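PDB 5KOL: uncharacterized protein from Escherichia coli O157:H7, which belongs to the CinA (PncC) family but probably lacks the nicotinamide-nucleotide (NMN) amidohydrolase activity of that family, its own role being unknown. Local coordinates for residues E19-A24 with A164-L169; L36-S41 with K59-G64; V10-T15 with L157-R162; S111-G116 with W133-I138. All coordinates share one frame; numbering follows the deposited sequence.

Contact 1: E19-A24 with A164-L169; sequences ENLTSA and ALAQLL
The helical turns E19-A24 and A164-L169 run in the same general direction, their axes 9.5 Å apart at closest approach and 36° apart in direction, with L21 and A166 nearest each other through their CA atoms (6.3 Å). L21 does most of the touching on its helix. Its two methyls part over the neighbouring helix: CD2 drops between A166 CB, 3.9 Å away, and L169 CD1, 3.8 Å away, while CD1 rests on the CB of L165. With CG anti to the carbonyl carbon (chi1 -65°), L21 carries CD2 toward A166 and L169. One turn on, A24 CB meets L169 CD1 at 4.0 Å and closes the more exposed end of the seam. Next to L21 along the helix, T22 brings its methyl CG2 within 3.8 Å of L165 CD1; its hydroxyl turns back into its own helix, hydrogen-bonded to I18 O. The contact is thus wholly apolar between side chains. Behind it, A164 and L168 face strands 110-116 and 131-138. This is the helix-helix packing of a layered alpha/beta fold, joining the first and last helices of the CinA domain.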
loop_
_atom_site.group_PDB
_atom_site.type_symbol
_atom_site.label_atom_id
_atom_site.label_comp_id
_atom_site.label_asym_id
_atom_site.label_seq_id
_atom_site.Cartn_x
_atom_site.Cartn_y
_atom_site.Cartn_z
ATOM N N GLU A 19 7.149 -13.859 8.213
ATOM C CA GLU A 19 6.548 -14.025 9.529
ATOM C C GLU A 19 7.570 -13.785 10.636
ATOM O O GLU A 19 7.299 -13.047 11.590
ATOM C CB GLU A 19 5.947 -15.433 9.656
ATOM C CG GLU A 19 4.710 -15.729 8.800
ATOM C CD GLU A 19 4.954 -15.662 7.283
ATOM O OE1 GLU A 19 4.075 -15.117 6.577
ATOM O OE2 GLU A 19 6.005 -16.144 6.790
ATOM N N ASN A 20 8.745 -14.427 10.539
ATOM C CA ASN A 20 9.751 -14.321 11.596
ATOM C C ASN A 20 10.345 -12.921 11.658
ATOM O O ASN A 20 10.628 -12.411 12.746
ATOM C CB ASN A 20 10.859 -15.358 11.394
ATOM C CG ASN A 20 10.406 -16.775 11.719
ATOM O OD1 ASN A 20 9.366 -16.974 12.352
ATOM N ND2 ASN A 20 11.187 -17.767 11.291
ATOM N N LEU A 21 10.539 -12.286 10.502
ATOM C CA LEU A 21 11.111 -10.941 10.478
ATOM C C LEU A 21 10.166 -9.927 11.112
ATOM O O LEU A 21 10.601 -9.062 11.878
ATOM C CB LEU A 21 11.416 -10.535 9.032
ATOM C CG LEU A 21 12.484 -11.342 8.290
ATOM C CD1 LEU A 21 12.509 -11.017 6.788
ATOM C CD2 LEU A 21 13.837 -11.079 8.961
ATOM N N THR A 22 8.874 -10.001 10.785
ATOM C CA THR A 22 7.932 -9.037 11.348
ATOM C C THR A 22 7.677 -9.323 12.817
ATOM O O THR A 22 7.333 -8.409 13.572
ATOM C CB THR A 22 6.609 -9.046 10.568
ATOM O OG1 THR A 22 6.024 -10.350 10.607
ATOM C CG2 THR A 22 6.819 -8.642 9.091
ATOM N N SER A 23 7.841 -10.586 13.236
ATOM C CA SER A 23 7.810 -10.907 14.657
ATOM C C SER A 23 8.902 -10.166 15.411
ATOM O O SER A 23 8.646 -9.512 16.434
ATOM C CB SER A 23 7.965 -12.417 14.830
ATOM O OG SER A 23 6.735 -13.045 14.527
ATOM N N ALA A 24 10.141 -10.268 14.929
ATOM C CA ALA A 24 11.236 -9.585 15.612
ATOM C C ALA A 24 11.065 -8.072 15.525
ATOM O O ALA A 24 11.212 -7.356 16.524
ATOM C CB ALA A 24 12.572 -10.020 15.010
ATOM N N ALA A 164 14.232 -5.763 2.828
ATOM C CA ALA A 164 13.910 -4.469 3.433
ATOM C C ALA A 164 13.692 -4.591 4.941
ATOM O O ALA A 164 14.157 -3.748 5.726
ATOM C CB ALA A 164 12.659 -3.889 2.760
ATOM N N LEU A 165 12.995 -5.649 5.355
ATOM C CA LEU A 165 12.723 -5.916 6.765
ATOM C C LEU A 165 13.981 -6.375 7.497
ATOM O O LEU A 165 14.310 -5.865 8.577
ATOM C CB LEU A 165 11.627 -6.989 6.863
ATOM C CG LEU A 165 10.248 -6.596 6.285
ATOM C CD1 LEU A 165 9.304 -7.775 6.334
ATOM C CD2 LEU A 165 9.638 -5.438 7.059
ATOM N N ALA A 166 14.679 -7.371 6.940
ATOM C CA ALA A 166 15.853 -7.928 7.609
ATOM C C ALA A 166 16.946 -6.882 7.789
ATOM O O ALA A 166 17.650 -6.870 8.812
ATOM C CB ALA A 166 16.378 -9.132 6.821
ATOM N N GLN A 167 17.128 -6.008 6.793
ATOM C CA GLN A 167 18.169 -4.995 6.935
ATOM C C GLN A 167 17.782 -3.933 7.958
ATOM O O GLN A 167 18.661 -3.349 8.593
ATOM C CB GLN A 167 18.496 -4.339 5.584
ATOM C CG GLN A 167 19.710 -3.374 5.655
ATOM C CD GLN A 167 21.050 -4.098 5.778
ATOM O OE1 GLN A 167 21.287 -5.133 5.127
ATOM N NE2 GLN A 167 21.931 -3.567 6.617
ATOM N N LEU A 168 16.490 -3.644 8.132
ATOM C CA LEU A 168 16.131 -2.743 9.219
ATOM C C LEU A 168 16.511 -3.354 10.565
ATOM O O LEU A 168 17.009 -2.660 11.456
ATOM C CB LEU A 168 14.647 -2.386 9.154
ATOM C CG LEU A 168 14.211 -1.485 10.316
ATOM C CD1 LEU A 168 15.031 -0.173 10.351
ATOM C CD2 LEU A 168 12.743 -1.157 10.175
ATOM N N LEU A 169 16.307 -4.664 10.715
ATOM C CA LEU A 169 16.743 -5.361 11.916
ATOM C C LEU A 169 18.239 -5.168 12.145
ATOM O O LEU A 169 18.671 -4.875 13.263
ATOM C CB LEU A 169 16.389 -6.844 11.787
ATOM C CG LEU A 169 14.889 -7.096 12.021
ATOM C CD1 LEU A 169 14.502 -8.552 11.787
ATOM C CD2 LEU A 169 14.562 -6.717 13.462
#

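Contact 2: L36-S41 with K59-G64; sequences LTTAES and KFYGAG
T38 and Y61 meet through two torsions: T38 places OG1 between its backbone N and carbonyl carbon (chi1 60°), and Y61 sends its ring out with CG opposite the backbone N (chi1 179°), forward along strand 36-40, past T37, to T38. The phenol OH consequently donates to T38 OG1 over 2.7 Å, T38 OG1 lying at the edge of the tyrosine ring, near its plane, while T38 CG2 approaches Y61 CE1. The two strands belong to a beta-alpha-beta unit, in which helix 46-52 connects strand 36-40 to strand 61-67, and run parallel with axes 5.1 Å apart. They pair at T38 with G64, though the T38 N to A63 O bond there is weak, and a water parts them nearer L36, donating to L36 O and accepting from A63 N at 2.9 Å. Beyond the water, L36 N reaches F60 O at 2.8 Å in a straight bond, nearly along the C=O axis. L36 CD2 lies against two rings, at the edge of F60 by CE2 and 4.1 Å from Y61 CD1. On the sheet face shared by T37 and A63, the smaller groups pack beneath helix 92-106, whereas L36, T38 and Y61 lie toward helix 46-52. G64 also pairs antiparallel with a strand of the second subunit, so the sheet continues across the dimer. A63 O receives a second, shorter bond from T37 OG1, 2.8 Å away and raised 42° out of the carbonyl plane.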
loop_
_atom_site.group_PDB
_atom_site.type_symbol
_atom_site.label_atom_id
_atom_site.label_comp_id
_atom_site.label_asym_id
_atom_site.label_seq_id
_atom_site.Cartn_x
_atom_site.Cartn_y
_atom_site.Cartn_z
ATOM N N LEU A 36 6.609 3.194 12.720
ATOM C CA LEU A 36 7.163 2.882 11.408
ATOM C C LEU A 36 6.211 3.337 10.309
ATOM O O LEU A 36 4.989 3.312 10.475
ATOM C CB LEU A 36 7.409 1.369 11.283
ATOM C CG LEU A 36 7.873 0.770 9.952
ATOM C CD1 LEU A 36 9.366 1.101 9.724
ATOM C CD2 LEU A 36 7.626 -0.762 9.960
ATOM N N THR A 37 6.785 3.770 9.186
ATOM C CA THR A 37 6.039 4.034 7.967
ATOM C C THR A 37 6.848 3.479 6.800
ATOM O O THR A 37 8.055 3.259 6.914
ATOM C CB THR A 37 5.764 5.538 7.784
ATOM O OG1 THR A 37 4.940 5.753 6.619
ATOM C CG2 THR A 37 7.087 6.307 7.652
ATOM N N THR A 38 6.172 3.232 5.681
ATOM C CA THR A 38 6.790 2.590 4.521
ATOM C C THR A 38 6.395 3.312 3.242
ATOM O O THR A 38 5.317 3.906 3.154
ATOM C CB THR A 38 6.383 1.113 4.395
ATOM O OG1 THR A 38 4.953 1.023 4.245
ATOM C CG2 THR A 38 6.811 0.354 5.647
ATOM N N ALA A 39 7.281 3.241 2.251
ATOM C CA ALA A 39 7.063 3.800 0.926
ATOM C C ALA A 39 7.574 2.782 -0.078
ATOM O O ALA A 39 8.715 2.332 0.034
ATOM C CB ALA A 39 7.800 5.150 0.755
ATOM N N GLU A 40 6.756 2.401 -1.056
ATOM C CA GLU A 40 7.238 1.396 -1.994
ATOM C C GLU A 40 6.733 1.685 -3.393
ATOM O O GLU A 40 5.724 2.364 -3.585
ATOM C CB GLU A 40 6.843 -0.030 -1.567
ATOM C CG GLU A 40 5.398 -0.169 -1.208
ATOM C CD GLU A 40 5.079 -1.491 -0.531
ATOM O OE1 GLU A 40 5.512 -2.549 -1.039
ATOM O OE2 GLU A 40 4.345 -1.460 0.475
ATOM N N SER A 41 7.472 1.178 -4.369
ATOM C CA SER A 41 7.060 1.295 -5.758
ATOM C C SER A 41 6.833 -0.078 -6.402
ATOM O O SER A 41 5.686 -0.547 -6.512
ATOM C CB SER A 41 8.120 2.092 -6.518
ATOM O OG SER A 41 7.628 2.513 -7.773
ATOM N N LYS A 59 0.150 -1.053 17.097
ATOM C CA LYS A 59 1.041 -0.531 18.116
ATOM C C LYS A 59 2.334 0.028 17.541
ATOM O O LYS A 59 3.101 0.642 18.288
ATOM C CB LYS A 59 1.354 -1.621 19.147
ATOM C CG LYS A 59 0.161 -1.956 20.035
ATOM C CD LYS A 59 0.480 -3.090 20.998
ATOM C CE LYS A 59 -0.704 -3.361 21.918
ATOM N NZ LYS A 59 -0.578 -4.643 22.688
ATOM N N PHE A 60 2.599 -0.143 16.243
ATOM C CA PHE A 60 3.833 0.417 15.700
ATOM C C PHE A 60 3.731 0.867 14.248
ATOM O O PHE A 60 4.662 1.509 13.751
ATOM C CB PHE A 60 4.989 -0.587 15.830
ATOM C CG PHE A 60 4.876 -1.777 14.909
ATOM C CD1 PHE A 60 4.068 -2.847 15.237
ATOM C CD2 PHE A 60 5.597 -1.831 13.727
ATOM C CE1 PHE A 60 3.969 -3.939 14.400
ATOM C CE2 PHE A 60 5.495 -2.922 12.884
ATOM C CZ PHE A 60 4.682 -3.977 13.223
ATOM N N TYR A 61 2.628 0.559 13.554
ATOM C CA TYR A 61 2.546 0.838 12.119
ATOM C C TYR A 61 1.143 1.268 11.725
ATOM O O TYR A 61 0.176 0.557 12.005
ATOM C CB TYR A 61 2.945 -0.397 11.299
ATOM C CG TYR A 61 2.886 -0.231 9.782
ATOM C CD1 TYR A 61 3.831 0.536 9.107
ATOM C CD2 TYR A 61 1.913 -0.891 9.024
ATOM C CE1 TYR A 61 3.794 0.669 7.706
ATOM C CE2 TYR A 61 1.860 -0.766 7.632
ATOM C CZ TYR A 61 2.811 0.012 6.984
ATOM O OH TYR A 61 2.777 0.122 5.617
ATOM N N GLY A 62 1.037 2.400 11.028
ATOM C CA GLY A 62 -0.254 2.814 10.516
ATOM C C GLY A 62 -0.272 3.213 9.053
ATOM O O GLY A 62 -1.245 2.925 8.353
ATOM N N ALA A 63 0.793 3.850 8.570
ATOM C CA ALA A 63 0.783 4.549 7.288
ATOM C C ALA A 63 1.718 3.877 6.299
ATOM O O ALA A 63 2.939 3.828 6.519
ATOM C CB ALA A 63 1.178 6.018 7.473
ATOM N N GLY A 64 1.175 3.414 5.186
ATOM C CA GLY A 64 1.966 2.875 4.097
ATOM C C GLY A 64 1.634 3.583 2.804
ATOM O O GLY A 64 0.466 3.834 2.509
HETATM O O HOH W 1 2.865 4.713 10.433
#

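Contact 3: V10-T15 with L157-R162; sequences VQLADT and LALAVR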
loop_
_atom_site.group_PDB
_atom_site.type_symbol
_atom_site.label_atom_id
_atom_site.label_comp_id
_atom_site.label_asym_id
_atom_site.label_seq_id
_atom_site.Cartn_x
_atom_site.Cartn_y
_atom_site.Cartn_z
ATOM N N VAL A 10 22.778 -7.775 4.880
ATOM C CA VAL A 10 22.287 -9.043 5.401
ATOM C C VAL A 10 22.156 -10.043 4.261
ATOM O O VAL A 10 21.782 -9.692 3.133
ATOM C CB VAL A 10 20.952 -8.850 6.140
ATOM C CG1 VAL A 10 21.152 -7.989 7.372
ATOM C CG2 VAL A 10 19.912 -8.229 5.234
ATOM N N GLN A 11 22.507 -11.294 4.542
ATOM C CA GLN A 11 22.341 -12.393 3.598
ATOM C C GLN A 11 21.118 -13.190 4.037
ATOM O O GLN A 11 21.151 -13.860 5.074
ATOM C CB GLN A 11 23.592 -13.273 3.556
ATOM C CG GLN A 11 24.904 -12.517 3.348
ATOM C CD GLN A 11 25.182 -12.163 1.890
ATOM O OE1 GLN A 11 24.686 -11.156 1.370
ATOM N NE2 GLN A 11 25.992 -12.985 1.226
ATOM N N LEU A 12 20.037 -13.107 3.266
ATOM C CA LEU A 12 18.783 -13.726 3.678
ATOM C C LEU A 12 18.943 -15.234 3.846
ATOM O O LEU A 12 19.499 -15.918 2.980
ATOM C CB LEU A 12 17.691 -13.429 2.660
ATOM C CG LEU A 12 17.178 -11.987 2.582
ATOM C CD1 LEU A 12 16.343 -11.820 1.325
ATOM C CD2 LEU A 12 16.357 -11.629 3.829
ATOM N N ALA A 13 18.441 -15.746 4.956
ATOM C CA ALA A 13 18.414 -17.173 5.251
ATOM C C ALA A 13 16.970 -17.659 5.202
ATOM O O ALA A 13 16.023 -16.871 5.325
ATOM C CB ALA A 13 19.023 -17.450 6.629
ATOM N N ASP A 14 16.794 -18.972 5.041
ATOM C CA ASP A 14 15.431 -19.500 5.017
ATOM C C ASP A 14 14.675 -19.222 6.310
ATOM O O ASP A 14 13.436 -19.211 6.304
ATOM C CB ASP A 14 15.442 -21.000 4.719
ATOM C CG ASP A 14 16.219 -21.335 3.453
ATOM O OD1 ASP A 14 16.644 -22.499 3.303
ATOM O OD2 ASP A 14 16.397 -20.430 2.606
ATOM N N THR A 15 15.378 -19.006 7.423
ATOM C CA THR A 15 14.692 -18.625 8.656
ATOM C C THR A 15 14.206 -17.181 8.626
ATOM O O THR A 15 13.368 -16.809 9.453
ATOM C CB THR A 15 15.604 -18.828 9.883
ATOM O OG1 THR A 15 16.877 -18.218 9.643
ATOM C CG2 THR A 15 15.804 -20.316 10.199
ATOM N N LEU A 157 10.610 -9.494 -6.236
ATOM C CA LEU A 157 9.811 -8.656 -5.351
ATOM C C LEU A 157 9.665 -9.279 -3.972
ATOM O O LEU A 157 9.569 -8.558 -2.977
ATOM C CB LEU A 157 8.432 -8.410 -5.956
ATOM C CG LEU A 157 8.368 -7.692 -7.303
ATOM C CD1 LEU A 157 6.912 -7.397 -7.614
ATOM C CD2 LEU A 157 9.200 -6.413 -7.270
ATOM N N ALA A 158 9.644 -10.612 -3.892
ATOM C CA ALA A 158 9.524 -11.258 -2.592
ATOM C C ALA A 158 10.814 -11.125 -1.805
ATOM O O ALA A 158 10.787 -10.891 -0.589
ATOM C CB ALA A 158 9.145 -12.737 -2.759
ATOM N N LEU A 159 11.956 -11.254 -2.485
ATOM C CA LEU A 159 13.230 -11.038 -1.811
ATOM C C LEU A 159 13.392 -9.593 -1.358
ATOM O O LEU A 159 13.940 -9.338 -0.281
ATOM C CB LEU A 159 14.393 -11.418 -2.715
ATOM C CG LEU A 159 14.547 -12.911 -2.940
ATOM C CD1 LEU A 159 15.157 -13.150 -4.306
ATOM C CD2 LEU A 159 15.379 -13.510 -1.799
ATOM N N ALA A 160 12.935 -8.635 -2.174
ATOM C CA ALA A 160 13.050 -7.228 -1.784
ATOM C C ALA A 160 12.297 -6.953 -0.491
ATOM O O ALA A 160 12.790 -6.222 0.379
ATOM C CB ALA A 160 12.524 -6.316 -2.903
ATOM N N VAL A 161 11.081 -7.492 -0.362
ATOM C CA VAL A 161 10.309 -7.266 0.861
ATOM C C VAL A 161 11.041 -7.869 2.061
ATOM O O VAL A 161 11.226 -7.207 3.089
ATOM C CB VAL A 161 8.870 -7.806 0.723
ATOM C CG1 VAL A 161 8.119 -7.668 2.063
ATOM C CG2 VAL A 161 8.071 -7.076 -0.414
ATOM N N ARG A 162 11.492 -9.129 1.946
ATOM C CA ARG A 162 12.222 -9.748 3.059
ATOM C C ARG A 162 13.505 -8.991 3.381
ATOM O O ARG A 162 13.851 -8.806 4.554
ATOM C CB ARG A 162 12.560 -11.214 2.747
ATOM C CG ARG A 162 11.365 -12.156 2.844
ATOM C CD ARG A 162 11.687 -13.552 2.260
ATOM N NE ARG A 162 12.705 -14.282 3.000
ATOM C CZ ARG A 162 13.547 -15.145 2.436
ATOM N NH1 ARG A 162 13.509 -15.349 1.116
ATOM N NH2 ARG A 162 14.448 -15.779 3.181
HETATM O O HOH W 2 16.068 -17.847 1.811
#
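Apolar contact comes mainly from L12, whose side chain lies on the helix turn 157-162. In the conformer described, one of two modelled for L12, CD1 touches L159 CD2 at 3.7 Å, and CD2 sits against R162, 4.0 Å from its CB. L12 CG there stands anti to the carbonyl carbon (chi1 -70°), which helps to bring the methyls to the helix. L12 CB also lies over one face of the R162 guanidinium, 4.0 Å from NH2, so the same leucine packs on both the root and the head of the arginine.

The polar contacts gather at that head. The R162 chain bends at chi3 (65°) and still reaches out to the loop, where NH2 gives a weak, strongly bent bond to A13 O, 2.9 Å away near the guanidinium plane. A water in that plane accepts from NH2 at 3.0 Å and donates to D14 OD2 at 2.7 Å. NE is bound to D16 O, just beyond the loop segment.

D14 OD2 and R162 NH2, of opposite charge, stand 5.1 Å apart, linked by the water. One arginine thus ties the loop ahead of helix 18-31 to helix 153-171 chiefly through backbone carbonyls, the carboxylate probably adding a modest electrostatic attraction.

Contact 4: S111-G116 with W133-I138; sequences SIAITG and WFAWHI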
loop_
_atom_site.group_PDB
_atom_site.type_symbol
_atom_site.label_atom_id
_atom_site.label_comp_id
_atom_site.label_asym_id
_atom_site.label_seq_id
_atom_site.Cartn_x
_atom_site.Cartn_y
_atom_site.Cartn_z
ATOM N N SER A 111 11.388 4.679 8.894
ATOM C CA SER A 111 10.768 4.376 7.609
ATOM C C SER A 111 11.639 3.452 6.768
ATOM O O SER A 111 12.851 3.321 6.980
ATOM C CB SER A 111 10.442 5.654 6.805
ATOM O OG SER A 111 11.595 6.208 6.202
ATOM N N ILE A 112 10.977 2.806 5.806
ATOM C CA ILE A 112 11.590 1.915 4.822
ATOM C C ILE A 112 11.133 2.363 3.446
ATOM O O ILE A 112 9.933 2.561 3.234
ATOM C CB ILE A 112 11.156 0.447 5.017
ATOM C CG1 ILE A 112 11.423 -0.047 6.434
ATOM C CG2 ILE A 112 11.761 -0.444 3.908
ATOM C CD1 ILE A 112 10.620 -1.323 6.768
ATOM N N ALA A 113 12.062 2.464 2.498
ATOM C CA ALA A 113 11.714 2.777 1.115
ATOM C C ALA A 113 12.249 1.705 0.164
ATOM O O ALA A 113 13.350 1.180 0.360
ATOM C CB ALA A 113 12.245 4.170 0.730
ATOM N N ILE A 114 11.459 1.352 -0.850
ATOM C CA ILE A 114 11.857 0.352 -1.849
ATOM C C ILE A 114 11.536 0.887 -3.233
ATOM O O ILE A 114 10.384 1.230 -3.518
ATOM C CB ILE A 114 11.157 -1.009 -1.669
ATOM C CG1 ILE A 114 11.319 -1.566 -0.262
ATOM C CG2 ILE A 114 11.711 -2.031 -2.697
ATOM C CD1 ILE A 114 10.635 -2.951 -0.062
ATOM N N THR A 115 12.538 0.927 -4.108
ATOM C CA THR A 115 12.296 1.260 -5.509
ATOM C C THR A 115 13.254 0.432 -6.353
ATOM O O THR A 115 14.458 0.417 -6.079
ATOM C CB THR A 115 12.473 2.770 -5.781
ATOM O OG1 THR A 115 12.293 3.045 -7.184
ATOM C CG2 THR A 115 13.851 3.287 -5.301
ATOM N N GLY A 116 12.726 -0.276 -7.356
ATOM C CA GLY A 116 13.562 -1.168 -8.145
ATOM C C GLY A 116 12.917 -1.614 -9.443
ATOM O O GLY A 116 11.822 -1.177 -9.809
ATOM N N TRP A 133 16.945 -0.523 -5.151
ATOM C CA TRP A 133 17.507 0.398 -4.169
ATOM C C TRP A 133 16.623 0.482 -2.934
ATOM O O TRP A 133 15.399 0.504 -3.037
ATOM C CB TRP A 133 17.665 1.782 -4.775
ATOM C CG TRP A 133 18.967 1.962 -5.478
ATOM C CD1 TRP A 133 19.191 1.888 -6.819
ATOM C CD2 TRP A 133 20.239 2.229 -4.867
ATOM N NE1 TRP A 133 20.523 2.110 -7.088
ATOM C CE2 TRP A 133 21.189 2.318 -5.906
ATOM C CE3 TRP A 133 20.665 2.400 -3.541
ATOM C CZ2 TRP A 133 22.554 2.574 -5.663
ATOM C CZ3 TRP A 133 22.025 2.661 -3.300
ATOM C CH2 TRP A 133 22.948 2.742 -4.358
ATOM N N PHE A 134 17.247 0.557 -1.766
ATOM C CA PHE A 134 16.520 0.608 -0.508
ATOM C C PHE A 134 16.986 1.810 0.290
ATOM O O PHE A 134 18.140 2.217 0.183
ATOM C CB PHE A 134 16.759 -0.653 0.326
ATOM C CG PHE A 134 16.359 -1.939 -0.354
ATOM C CD1 PHE A 134 17.213 -2.564 -1.244
ATOM C CD2 PHE A 134 15.156 -2.547 -0.044
ATOM C CE1 PHE A 134 16.854 -3.766 -1.863
ATOM C CE2 PHE A 134 14.781 -3.757 -0.645
ATOM C CZ PHE A 134 15.633 -4.364 -1.555
ATOM N N ALA A 135 16.106 2.355 1.129
ATOM C CA ALA A 135 16.534 3.372 2.084
ATOM C C ALA A 135 15.792 3.181 3.401
ATOM O O ALA A 135 14.639 2.728 3.423
ATOM C CB ALA A 135 16.314 4.809 1.535
ATOM N N TRP A 136 16.472 3.516 4.504
ATOM C CA TRP A 136 15.885 3.482 5.840
ATOM C C TRP A 136 16.214 4.766 6.587
ATOM O O TRP A 136 17.358 5.221 6.564
ATOM C CB TRP A 136 16.412 2.303 6.672
ATOM C CG TRP A 136 16.265 0.957 5.995
ATOM C CD1 TRP A 136 15.278 0.045 6.194
ATOM C CD2 TRP A 136 17.147 0.393 5.013
ATOM N NE1 TRP A 136 15.481 -1.065 5.391
ATOM C CE2 TRP A 136 16.628 -0.873 4.662
ATOM C CE3 TRP A 136 18.343 0.825 4.420
ATOM C CZ2 TRP A 136 17.246 -1.696 3.728
ATOM C CZ3 TRP A 136 18.955 0.007 3.489
ATOM C CH2 TRP A 136 18.408 -1.239 3.151
ATOM N N HIS A 137 15.220 5.316 7.281
ATOM C CA HIS A 137 15.397 6.457 8.169
ATOM C C HIS A 137 15.273 5.956 9.600
ATOM O O HIS A 137 14.254 5.360 9.963
ATOM C CB HIS A 137 14.357 7.543 7.898
ATOM C CG HIS A 137 14.468 8.729 8.811
ATOM N ND1 HIS A 137 15.047 9.919 8.419
ATOM C CD2 HIS A 137 14.069 8.913 10.093
ATOM C CE1 HIS A 137 15.005 10.780 9.421
ATOM N NE2 HIS A 137 14.414 10.196 10.448
ATOM N N ILE A 138 16.311 6.173 10.398
ATOM C CA ILE A 138 16.311 5.787 11.805
ATOM C C ILE A 138 16.972 6.888 12.606
ATOM O O ILE A 138 18.078 7.323 12.266
ATOM C CB ILE A 138 17.058 4.468 12.060
ATOM C CG1 ILE A 138 16.748 3.447 10.977
ATOM C CG2 ILE A 138 16.729 3.956 13.457
ATOM C CD1 ILE A 138 17.694 2.298 10.947
#
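Strands S111-G116 and W133-I138 are joined by six backbone hydrogen bonds, in reciprocal pairs at S111 with H137, A113 with A135 and T115 with W133. Every N-H and C=O of these six residues that faces the partner strand is thereby used. A113 N to A135 O is short at 2.8 Å; T115 N to W133 O, 3.1 Å, is the straightest at 174°. Between these rungs, W136 CA approaches S111 O at 3.2 Å in a CA-H...O contact. The outward backbone groups of I112 and I114 bond to strand 36-40 and S41. Polar side-chain atoms find partners elsewhere: S111 OG at A99 O, T115 OG1 at A89 O, H137 ND1 at N142 OD1, and W136 NE1 at A164 O in helix 153-171. On the face of I112, I114, F134 and W136, the side chains of I114 and F134 lie side by side, I114 CG1 4.0 Å from F134 CD2, and I112 CG1 crosses to W136 CD1 at 3.9 Å. A113 CB and A135 CB meet on the other face, under helix 92-106. An antiparallel pair next to parallel strands, with helices on both faces, marks the mixed central sheet of this three-layer alpha/beta/alpha fold.

How the contacts relate
Contact 4 lies about 3 Å from the chain's centre, and contact 2, its centre about 11 Å from that of contact 4, belongs to the same five-stranded mixed sheet: strands 36-40 and 110-116 are neighbours, with A39 N bonded to I112 O. Contacts 1 and 3, whose centres are about 9 Å apart, share helix 153-171, whose A160, A164 and L168 rest on the sheet. Along the chain contact 2 closes before contact 4 opens, and both are nested inside the loops closed by contacts 1 and 3, which interlock. The N-terminal loop and first helix are thus fastened to the last helix around a core built in between, while contact 2 lies where the sheet passes into the second subunit.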